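Local coordinates for coat protein (Sulfolobus turreted icosahedral virus, PDB 2BBD) that forms the major building block of the icosahedral virion shell, probably through a double jelly-roll fold shared with capsid proteins of bacterial and eukaryotic viruses, at residues L215-N220 / N301-Y306; P52-F56 / G224-T228; I84-Y88 / A269-I273. One frame throughout, in Å; residues are numbered along the deposited sequence.

Contact 1: residues L215-N220 / N301-Y306; sequences LVYVIN and NQDNVY
Tyr-306 and Tyr-217 meet as a hydrogen-bonded pair of two antiparallel neighbours, strands 303-313 and 210-219, whose local axes run at 157° to each other. Tyr-306 loses more surface here than any other residue. Its CB sits over one face of the Tyr-217 ring, 3.5 Å from the centroid and 20° off the normal, a CH-pi contact. The rings are nearly parallel but slid apart, with centroids 5.2 Å from each other and little overlap. Tyr-217 reaches this place because its CG lies between backbone N and carbonyl carbon (chi1 58°), folding the ring across to its neighbour; its OH goes on to Glu-187. Ile-219 continues the contact along the same side of the Tyr-306 ring, its CG1 near the ring plane and 3.6 Å from CE2 of Tyr-306.

Two pairs of backbone bonds fix the register. Tyr-217 and Tyr-306 exchange one pair; in the other, Ile-219 N donates to Asn-304 O at 2.9 Å, and Asn-304 N returns to Ile-219 O. On the opposite sheet face, Val-216 CG1 and Val-305 CG1 touch at 3.9 Å, beside Leu-297 of strand 293-299. Beyond the paired part, the side-chain amides of Asn-220 and Asn-301 both donate to Asp-229. Asp-303 sits among them, its carboxylate close to that of Asp-229, which may favour a shared proton. The chemistry therefore implies a register set by main-chain bonds, aromatic and aliphatic groups filling the two faces, and two carboxylates set among amides at the strand end.

Contact 2: residues P52-F56 / G224-T228; sequences PSAPF and GINNT
Ala-54 and Ile-225 are the residues whose CA atoms come nearest, 6.7 Å, where two irregular loops meet, one between strands 49-50 and 61-68, the other between strands 210-219 and 230-237. The second loop crosses from the eight-stranded mixed sheet to the four-stranded one, which is consistent with a link between the sheets of a jelly-roll sandwich. Each loop has a tight turn of its own. Phe-56 N bonds to Ser-53 O, closing a beta turn with cis Pro-55 at its third position, and the backbone angles of Ala-54 and Pro-55 fit type VIa; Asn-226 is the centre of an inverse gamma turn.

The CB of Ala-54 and the CG2 branch of Ile-225 face each other at 3.8 Å. Ile-225 divides its branches between two surroundings. With CG1 anti to the backbone N (chi1 -160°), the longer arm extends toward Ile-84 of helix 79-89 and Tyr-217, while CG2 is left for the opposing loop. There it also meets CD of Pro-55, whose ring crosses the isoleucine at a slant.

Asn-226 likewise turns toward the first loop. Its ND2 comes up to the side chain of Ser-53, nearest CB and OG, but the angle to OG is too poor for a hydrogen bond, which leaves close approach without a direct polar bond. The amide's OD1 lies 4.0 Å from Ala-54 CB.

Inside the second loop, Asn-227 ND2 donates to Gly-224 O at 2.8 Å, and the acceptor lies only 6° out of the asparagine's amide plane; the same nitrogen also serves Val-218 O. The two backbones are joined by a water, which donates to Ala-54 O at 2.6 Å and accepts from Ile-225 N at 2.7 Å.

Contact 3: residues I84-Y88 / A269-I273; sequences ILMYY and ASAII
Helix 79-89 lies against the start of strand 270-284, an outermost strand of a mixed sheet within this chain, and Tyr-88 spans the gap between them. Its OH and Ser-270 OG are hydrogen-bonded at 2.9 Å, and either could be the donor. Ser-270 OG lies in the plane of the tyrosine ring, at its edge. The phenol oxygen also takes a bond from Tyr-266 N. The OG of Ser-270 stands between its backbone N and carbonyl carbon (chi1 67°), which turns it to the phenol.

Such helix-on-sheet packing keeps the two backbones well apart: the local axes approach to 10.1 Å and are inclined at 70°, leaving room for one layer of side chains. Ile-272 supplies the apolar part of that layer. Its CD1 is 3.5 Å from both CB and CG of Tyr-88, and CG1 lies above one ring face, displaced toward the rim. CD2 of Tyr-87 covers the opposite face over its centre. The side chains of Tyr-88 and Ile-272 run past each other in opposite senses, and Leu-85 CD1 reaches Ile-272 CD1 at 4.3 Å from about one turn earlier in the helix.

Overall arrangement
Contact 3 is wholly buried, about 9 Å from the centre of the chain, whereas contact 1 is partly buried and contact 2 lies at the surface, their centres about 16 and 17 Å out. Contacts 1 and 3 share a sheet: strands 210-219 and 270-284 are neighbours, and the backbones of Val-216 and Val-218 bond to those of Ala-271 and Ala-269. Ile-225 brings the three together, packing on Tyr-217 and Ile-219 of contact 1 and on Ile-84 of contact 3. Chemistry follows position: main-chain ladder bonds and tyrosine CH-pi packing in the sheet, a water bridge between the loops, and a hydroxyl pair with isoleucine packed on a tyrosine ring beneath the helix.

Contact 1: residues L215-N220 / N301-Y306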
ATOM      1  N   LEU A 215      -6.691  -4.012   1.775  1.00 24.10           N
ATOM      2  CA  LEU A 215      -5.914  -5.189   1.427  1.00 21.14           C
ATOM      3  C   LEU A 215      -5.624  -5.907   2.729  1.00 22.64           C
ATOM      4  O   LEU A 215      -5.088  -5.320   3.666  1.00 23.48           O
ATOM      5  CB  LEU A 215      -4.588  -4.821   0.757  1.00 21.66           C
ATOM      6  CG  LEU A 215      -3.569  -5.979   0.756  1.00 21.05           C
ATOM      7  CD1 LEU A 215      -4.137  -7.185  -0.006  1.00 21.02           C
ATOM      8  CD2 LEU A 215      -2.250  -5.515   0.133  1.00 22.99           C
ATOM      9  N   VAL A 216      -5.998  -7.175   2.793  1.00 23.39           N
ATOM     10  CA  VAL A 216      -5.760  -7.954   3.989  1.00 22.46           C
ATOM     11  C   VAL A 216      -4.962  -9.194   3.657  1.00 22.60           C
ATOM     12  O   VAL A 216      -5.286  -9.909   2.711  1.00 22.26           O
ATOM     13  CB  VAL A 216      -7.078  -8.425   4.645  1.00 23.53           C
ATOM     14  CG1 VAL A 216      -6.759  -9.232   5.913  1.00 20.28           C
ATOM     15  CG2 VAL A 216      -7.974  -7.227   4.954  1.00 23.11           C
ATOM     16  N   TYR A 217      -3.905  -9.433   4.423  1.00 22.12           N
ATOM     17  CA  TYR A 217      -3.119 -10.639   4.237  1.00 22.97           C
ATOM     18  C   TYR A 217      -2.755 -11.168   5.607  1.00 22.61           C
ATOM     19  O   TYR A 217      -2.632 -10.409   6.566  1.00 23.35           O
ATOM     20  CB  TYR A 217      -1.876 -10.416   3.368  1.00 23.80           C
ATOM     21  CG  TYR A 217      -0.900  -9.378   3.858  1.00 22.62           C
ATOM     22  CD1 TYR A 217      -1.120  -8.024   3.623  1.00 22.44           C
ATOM     23  CD2 TYR A 217       0.276  -9.754   4.501  1.00 22.78           C
ATOM     24  CE1 TYR A 217      -0.186  -7.064   4.007  1.00 24.24           C
ATOM     25  CE2 TYR A 217       1.223  -8.799   4.896  1.00 25.12           C
ATOM     26  CZ  TYR A 217       0.985  -7.454   4.641  1.00 25.02           C
ATOM     27  OH  TYR A 217       1.917  -6.501   5.006  1.00 25.97           O
ATOM     28  N   VAL A 218      -2.610 -12.483   5.690  1.00 23.27           N
ATOM     29  CA  VAL A 218      -2.330 -13.146   6.950  1.00 24.31           C
ATOM     30  C   VAL A 218      -1.039 -13.962   6.930  1.00 23.38           C
ATOM     31  O   VAL A 218      -0.733 -14.640   5.957  1.00 22.70           O
ATOM     32  CB  VAL A 218      -3.532 -14.050   7.314  1.00 25.15           C
ATOM     33  CG1 VAL A 218      -3.337 -14.661   8.661  1.00 27.41           C
ATOM     34  CG2 VAL A 218      -4.812 -13.220   7.288  1.00 24.76           C
ATOM     35  N   ILE A 219      -0.288 -13.893   8.020  1.00 24.10           N
ATOM     36  CA  ILE A 219       0.973 -14.613   8.113  1.00 24.39           C
ATOM     37  C   ILE A 219       0.919 -15.766   9.109  1.00 25.27           C
ATOM     38  O   ILE A 219       0.560 -15.589  10.279  1.00 25.62           O
ATOM     39  CB  ILE A 219       2.128 -13.673   8.547  1.00 24.62           C
ATOM     40  CG1 ILE A 219       2.276 -12.509   7.563  1.00 23.99           C
ATOM     41  CG2 ILE A 219       3.427 -14.465   8.642  1.00 23.56           C
ATOM     42  CD1 ILE A 219       2.596 -12.912   6.136  1.00 26.02           C
ATOM     43  N   ASN A 220       1.294 -16.945   8.629  1.00 25.66           N
ATOM     44  CA  ASN A 220       1.337 -18.163   9.437  1.00 26.36           C
ATOM     45  C   ASN A 220       2.810 -18.318   9.850  1.00 26.70           C
ATOM     46  O   ASN A 220       3.705 -18.178   9.015  1.00 23.61           O
ATOM     47  CB  ASN A 220       0.863 -19.344   8.574  1.00 23.35           C
ATOM     48  CG  ASN A 220       0.944 -20.682   9.287  1.00 26.30           C
ATOM     49  OD1 ASN A 220       2.031 -21.190   9.568  1.00 25.78           O
ATOM     50  ND2 ASN A 220      -0.217 -21.270   9.566  1.00 26.85           N
ATOM     51  N   ASN A 301      -5.651 -21.039  11.668  1.00 27.53           N
ATOM     52  CA  ASN A 301      -4.530 -21.044  12.614  1.00 27.43           C
ATOM     53  C   ASN A 301      -4.395 -19.660  13.255  1.00 28.05           C
ATOM     54  O   ASN A 301      -4.885 -18.667  12.715  1.00 27.29           O
ATOM     55  CB  ASN A 301      -3.210 -21.384  11.891  1.00 29.17           C
ATOM     56  CG  ASN A 301      -3.105 -22.864  11.480  1.00 30.72           C
ATOM     57  OD1 ASN A 301      -3.135 -23.750  12.325  1.00 33.67           O
ATOM     58  ND2 ASN A 301      -2.972 -23.123  10.176  1.00 30.12           N
ATOM     59  N   GLN A 302      -3.738 -19.590  14.409  1.00 27.72           N
ATOM     60  CA  GLN A 302      -3.545 -18.297  15.052  1.00 27.41           C
ATOM     61  C   GLN A 302      -2.443 -17.611  14.258  1.00 26.96           C
ATOM     62  O   GLN A 302      -1.306 -18.083  14.223  1.00 26.25           O
ATOM     63  CB  GLN A 302      -3.113 -18.462  16.508  1.00 29.05           C
ATOM     64  CG  GLN A 302      -2.937 -17.128  17.229  1.00 32.96           C
ATOM     65  CD  GLN A 302      -2.720 -17.287  18.721  1.00 35.09           C
ATOM     66  OE1 GLN A 302      -3.496 -17.958  19.402  1.00 36.40           O
ATOM     67  NE2 GLN A 302      -1.667 -16.666  19.238  1.00 36.55           N
ATOM     68  N   ASP A 303      -2.785 -16.505  13.607  1.00 24.33           N
ATOM     69  CA  ASP A 303      -1.815 -15.787  12.789  1.00 25.38           C
ATOM     70  C   ASP A 303      -1.775 -14.301  13.085  1.00 25.47           C
ATOM     71  O   ASP A 303      -2.557 -13.779  13.880  1.00 26.04           O
ATOM     72  CB  ASP A 303      -2.136 -15.922  11.295  1.00 23.12           C
ATOM     73  CG  ASP A 303      -2.351 -17.357  10.852  1.00 24.07           C
ATOM     74  OD1 ASP A 303      -1.604 -18.246  11.302  1.00 25.94           O
ATOM     75  OD2 ASP A 303      -3.264 -17.580  10.029  1.00 24.52           O
ATOM     76  N   ASN A 304      -0.855 -13.623  12.410  1.00 25.70           N
ATOM     77  CA  ASN A 304      -0.750 -12.189  12.540  1.00 24.30           C
ATOM     78  C   ASN A 304      -1.421 -11.646  11.283  1.00 24.35           C
ATOM     79  O   ASN A 304      -1.217 -12.167  10.184  1.00 25.35           O
ATOM     80  CB  ASN A 304       0.714 -11.775  12.650  1.00 22.56           C
ATOM     81  CG  ASN A 304       1.322 -12.175  13.987  1.00 25.44           C
ATOM     82  OD1 ASN A 304       0.640 -12.167  15.013  1.00 24.65           O
ATOM     83  ND2 ASN A 304       2.602 -12.517  13.983  1.00 24.95           N
ATOM     84  N   VAL A 305      -2.255 -10.629  11.461  1.00 23.70           N
ATOM     85  CA  VAL A 305      -2.997 -10.034  10.363  1.00 22.22           C
ATOM     86  C   VAL A 305      -2.513  -8.636   9.989  1.00 21.80           C
ATOM     87  O   VAL A 305      -2.210  -7.815  10.852  1.00 22.88           O
ATOM     88  CB  VAL A 305      -4.501  -9.951  10.718  1.00 22.14           C
ATOM     89  CG1 VAL A 305      -5.302  -9.445   9.517  1.00 20.22           C
ATOM     90  CG2 VAL A 305      -5.000 -11.330  11.196  1.00 20.76           C
ATOM     91  N   TYR A 306      -2.476  -8.371   8.691  1.00 21.69           N
ATOM     92  CA  TYR A 306      -2.046  -7.077   8.189  1.00 23.28           C
ATOM     93  C   TYR A 306      -3.090  -6.459   7.293  1.00 23.95           C
ATOM     94  O   TYR A 306      -3.550  -7.077   6.336  1.00 24.85           O
ATOM     95  CB  TYR A 306      -0.730  -7.233   7.445  1.00 21.60           C
ATOM     96  CG  TYR A 306       0.352  -7.694   8.374  1.00 22.29           C
ATOM     97  CD1 TYR A 306       1.007  -6.790   9.210  1.00 23.11           C
ATOM     98  CD2 TYR A 306       0.669  -9.045   8.479  1.00 20.95           C
ATOM     99  CE1 TYR A 306       1.946  -7.223  10.124  1.00 24.05           C
ATOM    100  CE2 TYR A 306       1.597  -9.490   9.389  1.00 21.53           C
ATOM    101  CZ  TYR A 306       2.237  -8.579  10.212  1.00 23.82           C
ATOM    102  OH  TYR A 306       3.151  -9.033  11.134  1.00 22.78           O
TER

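Contact 2: residues P52-F56 / G224-T228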
ATOM      1  N   PRO A  52      13.967 -17.057  -1.137  1.00 26.26           N
ATOM      2  CA  PRO A  52      12.753 -17.281  -0.346  1.00 25.39           C
ATOM      3  C   PRO A  52      11.434 -17.150  -1.093  1.00 27.31           C
ATOM      4  O   PRO A  52      11.380 -16.666  -2.218  1.00 25.61           O
ATOM      5  CB  PRO A  52      12.882 -16.265   0.792  1.00 25.29           C
ATOM      6  CG  PRO A  52      13.696 -15.186   0.203  1.00 25.94           C
ATOM      7  CD  PRO A  52      14.730 -15.907  -0.617  1.00 25.70           C
ATOM      8  N   SER A  53      10.368 -17.605  -0.452  1.00 26.11           N
ATOM      9  CA  SER A  53       9.042 -17.537  -1.038  1.00 26.26           C
ATOM     10  C   SER A  53       8.505 -16.125  -0.835  1.00 25.39           C
ATOM     11  O   SER A  53       9.194 -15.258  -0.299  1.00 24.41           O
ATOM     12  CB  SER A  53       8.118 -18.520  -0.324  1.00 28.05           C
ATOM     13  OG  SER A  53       7.937 -18.097   1.020  1.00 30.50           O
ATOM     14  N   ALA A  54       7.270 -15.907  -1.272  1.00 23.60           N
ATOM     15  CA  ALA A  54       6.612 -14.624  -1.097  1.00 21.88           C
ATOM     16  C   ALA A  54       6.616 -14.365   0.415  1.00 22.02           C
ATOM     17  O   ALA A  54       6.597 -15.305   1.210  1.00 24.54           O
ATOM     18  CB  ALA A  54       5.187 -14.713  -1.619  1.00 21.97           C
ATOM     19  N   PRO A  55       6.589 -13.094   0.838  1.00 21.25           N
ATOM     20  CA  PRO A  55       6.544 -11.854   0.064  1.00 20.89           C
ATOM     21  C   PRO A  55       7.836 -11.366  -0.609  1.00 20.90           C
ATOM     22  O   PRO A  55       7.910 -10.208  -1.024  1.00 21.44           O
ATOM     23  CB  PRO A  55       5.990 -10.852   1.077  1.00 19.66           C
ATOM     24  CG  PRO A  55       6.661 -11.282   2.326  1.00 18.06           C
ATOM     25  CD  PRO A  55       6.542 -12.803   2.282  1.00 19.27           C
ATOM     26  N   PHE A  56       8.855 -12.215  -0.706  1.00 21.08           N
ATOM     27  CA  PHE A  56      10.060 -11.802  -1.417  1.00 19.65           C
ATOM     28  C   PHE A  56       9.602 -11.700  -2.872  1.00 21.29           C
ATOM     29  O   PHE A  56       8.758 -12.482  -3.318  1.00 23.11           O
ATOM     30  CB  PHE A  56      11.170 -12.856  -1.277  1.00 21.73           C
ATOM     31  CG  PHE A  56      12.304 -12.687  -2.268  1.00 23.28           C
ATOM     32  CD1 PHE A  56      12.201 -13.204  -3.559  1.00 21.16           C
ATOM     33  CD2 PHE A  56      13.452 -11.975  -1.928  1.00 21.53           C
ATOM     34  CE1 PHE A  56      13.223 -13.014  -4.498  1.00 18.97           C
ATOM     35  CE2 PHE A  56      14.476 -11.778  -2.860  1.00 20.59           C
ATOM     36  CZ  PHE A  56      14.361 -12.298  -4.150  1.00 17.74           C
ATOM     37  N   GLY A 224       4.370 -18.826   6.503  1.00 26.54           N
ATOM     38  CA  GLY A 224       4.395 -17.421   6.124  1.00 24.14           C
ATOM     39  C   GLY A 224       3.098 -16.959   5.479  1.00 24.72           C
ATOM     40  O   GLY A 224       2.002 -17.275   5.958  1.00 25.11           O
ATOM     41  N   ILE A 225       3.218 -16.223   4.380  1.00 23.08           N
ATOM     42  CA  ILE A 225       2.047 -15.712   3.673  1.00 22.50           C
ATOM     43  C   ILE A 225       1.446 -16.752   2.714  1.00 21.88           C
ATOM     44  O   ILE A 225       0.371 -16.545   2.160  1.00 22.10           O
ATOM     45  CB  ILE A 225       2.413 -14.425   2.885  1.00 21.57           C
ATOM     46  CG1 ILE A 225       1.152 -13.622   2.561  1.00 22.66           C
ATOM     47  CG2 ILE A 225       3.144 -14.797   1.595  1.00 21.84           C
ATOM     48  CD1 ILE A 225       1.450 -12.214   2.052  1.00 23.94           C
ATOM     49  N   ASN A 226       2.146 -17.862   2.509  1.00 23.75           N
ATOM     50  CA  ASN A 226       1.639 -18.908   1.619  1.00 25.96           C
ATOM     51  C   ASN A 226       0.877 -19.935   2.439  1.00 25.82           C
ATOM     52  O   ASN A 226       1.365 -21.032   2.686  1.00 28.23           O
ATOM     53  CB  ASN A 226       2.789 -19.585   0.873  1.00 27.14           C
ATOM     54  CG  ASN A 226       3.540 -18.620  -0.010  1.00 33.01           C
ATOM     55  OD1 ASN A 226       2.953 -17.974  -0.880  1.00 34.04           O
ATOM     56  ND2 ASN A 226       4.840 -18.500   0.217  1.00 35.83           N
ATOM     57  N   ASN A 227      -0.324 -19.556   2.860  1.00 27.00           N
ATOM     58  CA  ASN A 227      -1.172 -20.413   3.675  1.00 25.47           C
ATOM     59  C   ASN A 227      -2.612 -20.192   3.233  1.00 27.19           C
ATOM     60  O   ASN A 227      -2.897 -19.287   2.456  1.00 26.99           O
ATOM     61  CB  ASN A 227      -1.030 -20.015   5.142  1.00 22.96           C
ATOM     62  CG  ASN A 227      -1.637 -18.641   5.430  1.00 25.31           C
ATOM     63  OD1 ASN A 227      -2.862 -18.484   5.470  1.00 28.03           O
ATOM     64  ND2 ASN A 227      -0.782 -17.640   5.608  1.00 20.39           N
ATOM     65  N   THR A 228      -3.519 -21.016   3.740  1.00 28.06           N
ATOM     66  CA  THR A 228      -4.926 -20.890   3.412  1.00 29.36           C
ATOM     67  C   THR A 228      -5.708 -20.866   4.713  1.00 29.48           C
ATOM     68  O   THR A 228      -6.742 -21.521   4.836  1.00 29.76           O
ATOM     69  CB  THR A 228      -5.416 -22.076   2.548  1.00 30.40           C
ATOM     70  OG1 THR A 228      -4.962 -23.309   3.121  1.00 34.37           O
ATOM     71  CG2 THR A 228      -4.892 -21.957   1.125  1.00 31.93           C
TER
HETATM   72  O   HOH W   1       5.855 -15.922   3.672  1.00 22.14           O

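Contact 3: residues I84-Y88 / A269-I273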
ATOM      1  N   ILE A  84       2.047  -6.152  -2.639  1.00 20.66           N
ATOM      2  CA  ILE A  84       0.903  -7.004  -2.921  1.00 21.70           C
ATOM      3  C   ILE A  84      -0.189  -6.139  -3.567  1.00 19.99           C
ATOM      4  O   ILE A  84      -0.890  -6.588  -4.474  1.00 20.37           O
ATOM      5  CB  ILE A  84       0.405  -7.701  -1.626  1.00 19.08           C
ATOM      6  CG1 ILE A  84       1.459  -8.712  -1.164  1.00 17.90           C
ATOM      7  CG2 ILE A  84      -0.923  -8.421  -1.874  1.00 21.05           C
ATOM      8  CD1 ILE A  84       1.255  -9.239   0.243  1.00 18.22           C
ATOM      9  N   LEU A  85      -0.311  -4.888  -3.128  1.00 21.37           N
ATOM     10  CA  LEU A  85      -1.303  -3.999  -3.720  1.00 21.29           C
ATOM     11  C   LEU A  85      -0.935  -3.779  -5.191  1.00 22.36           C
ATOM     12  O   LEU A  85      -1.807  -3.732  -6.060  1.00 24.93           O
ATOM     13  CB  LEU A  85      -1.348  -2.652  -2.984  1.00 21.45           C
ATOM     14  CG  LEU A  85      -2.428  -1.671  -3.470  1.00 25.57           C
ATOM     15  CD1 LEU A  85      -3.809  -2.261  -3.206  1.00 25.57           C
ATOM     16  CD2 LEU A  85      -2.285  -0.328  -2.756  1.00 22.97           C
HETATM   17  N   MSE A  86       0.360  -3.658  -5.478  1.00 21.91           N
HETATM   18  CA  MSE A  86       0.800  -3.464  -6.857  1.00 21.26           C
HETATM   19  C   MSE A  86       0.437  -4.687  -7.704  1.00 20.95           C
HETATM   20  O   MSE A  86      -0.013  -4.570  -8.840  1.00 21.69           O
HETATM   21  CB  MSE A  86       2.317  -3.241  -6.913  1.00 22.55           C
HETATM   22  CG  MSE A  86       2.797  -1.972  -6.239  1.00 24.97           C
HETATM   23 SE   MSE A  86       1.941  -0.390  -6.981  1.00 47.06          SE
HETATM   24  CE  MSE A  86       0.825   0.061  -5.460  1.00 29.67           C
ATOM     25  N   TYR A  87       0.654  -5.865  -7.138  1.00 22.48           N
ATOM     26  CA  TYR A  87       0.354  -7.113  -7.824  1.00 22.82           C
ATOM     27  C   TYR A  87      -1.094  -7.105  -8.315  1.00 23.30           C
ATOM     28  O   TYR A  87      -1.365  -7.372  -9.479  1.00 23.84           O
ATOM     29  CB  TYR A  87       0.576  -8.287  -6.864  1.00 21.01           C
ATOM     30  CG  TYR A  87       0.054  -9.617  -7.353  1.00 21.50           C
ATOM     31  CD1 TYR A  87       0.843 -10.461  -8.140  1.00 18.87           C
ATOM     32  CD2 TYR A  87      -1.228 -10.047  -7.005  1.00 19.81           C
ATOM     33  CE1 TYR A  87       0.363 -11.709  -8.559  1.00 23.66           C
ATOM     34  CE2 TYR A  87      -1.718 -11.281  -7.423  1.00 20.09           C
ATOM     35  CZ  TYR A  87      -0.924 -12.106  -8.190  1.00 22.93           C
ATOM     36  OH  TYR A  87      -1.418 -13.325  -8.565  1.00 21.94           O
ATOM     37  N   TYR A  88      -2.020  -6.796  -7.417  1.00 23.04           N
ATOM     38  CA  TYR A  88      -3.435  -6.775  -7.770  1.00 25.59           C
ATOM     39  C   TYR A  88      -3.833  -5.675  -8.757  1.00 26.52           C
ATOM     40  O   TYR A  88      -4.548  -5.933  -9.731  1.00 26.53           O
ATOM     41  CB  TYR A  88      -4.284  -6.650  -6.498  1.00 23.14           C
ATOM     42  CG  TYR A  88      -4.435  -7.952  -5.739  1.00 22.97           C
ATOM     43  CD1 TYR A  88      -5.242  -8.970  -6.232  1.00 22.60           C
ATOM     44  CD2 TYR A  88      -3.768  -8.166  -4.534  1.00 22.93           C
ATOM     45  CE1 TYR A  88      -5.390 -10.177  -5.546  1.00 24.95           C
ATOM     46  CE2 TYR A  88      -3.906  -9.373  -3.833  1.00 24.62           C
ATOM     47  CZ  TYR A  88      -4.723 -10.377  -4.350  1.00 26.56           C
ATOM     48  OH  TYR A  88      -4.885 -11.572  -3.680  1.00 25.63           O
ATOM     49  N   ALA A 269      -3.661 -16.412   1.239  1.00 26.24           N
ATOM     50  CA  ALA A 269      -3.918 -15.627   2.447  1.00 25.85           C
ATOM     51  C   ALA A 269      -4.050 -14.129   2.242  1.00 26.28           C
ATOM     52  O   ALA A 269      -3.942 -13.359   3.201  1.00 24.33           O
ATOM     53  CB  ALA A 269      -2.833 -15.914   3.492  1.00 27.96           C
ATOM     54  N   SER A 270      -4.301 -13.714   1.004  1.00 25.90           N
ATOM     55  CA  SER A 270      -4.434 -12.295   0.695  1.00 26.62           C
ATOM     56  C   SER A 270      -5.719 -12.005  -0.071  1.00 26.46           C
ATOM     57  O   SER A 270      -6.107 -12.775  -0.948  1.00 25.78           O
ATOM     58  CB  SER A 270      -3.248 -11.829  -0.154  1.00 25.69           C
ATOM     59  OG  SER A 270      -3.279 -12.438  -1.438  1.00 24.66           O
ATOM     60  N   ALA A 271      -6.361 -10.888   0.257  1.00 24.73           N
ATOM     61  CA  ALA A 271      -7.584 -10.480  -0.429  1.00 24.92           C
ATOM     62  C   ALA A 271      -7.841  -8.978  -0.295  1.00 25.28           C
ATOM     63  O   ALA A 271      -7.397  -8.331   0.656  1.00 25.35           O
ATOM     64  CB  ALA A 271      -8.789 -11.278   0.105  1.00 25.81           C
ATOM     65  N   ILE A 272      -8.554  -8.423  -1.269  1.00 26.03           N
ATOM     66  CA  ILE A 272      -8.891  -7.010  -1.253  1.00 25.84           C
ATOM     67  C   ILE A 272     -10.395  -6.788  -1.150  1.00 27.27           C
ATOM     68  O   ILE A 272     -11.185  -7.450  -1.828  1.00 26.24           O
ATOM     69  CB  ILE A 272      -8.394  -6.304  -2.516  1.00 25.15           C
ATOM     70  CG1 ILE A 272      -6.855  -6.256  -2.517  1.00 28.22           C
ATOM     71  CG2 ILE A 272      -8.999  -4.910  -2.588  1.00 26.90           C
ATOM     72  CD1 ILE A 272      -6.247  -5.719  -3.799  1.00 23.92           C
ATOM     73  N   ILE A 273     -10.780  -5.855  -0.289  1.00 28.84           N
ATOM     74  CA  ILE A 273     -12.180  -5.502  -0.107  1.00 30.65           C
ATOM     75  C   ILE A 273     -12.436  -4.139  -0.721  1.00 31.87           C
ATOM     76  O   ILE A 273     -12.019  -3.122  -0.166  1.00 31.90           O
ATOM     77  CB  ILE A 273     -12.585  -5.386   1.387  1.00 30.36           C
ATOM     78  CG1 ILE A 273     -12.504  -6.745   2.075  1.00 30.10           C
ATOM     79  CG2 ILE A 273     -13.983  -4.795   1.497  1.00 30.19           C
ATOM     80  CD1 ILE A 273     -11.102  -7.131   2.473  1.00 30.19           C
TER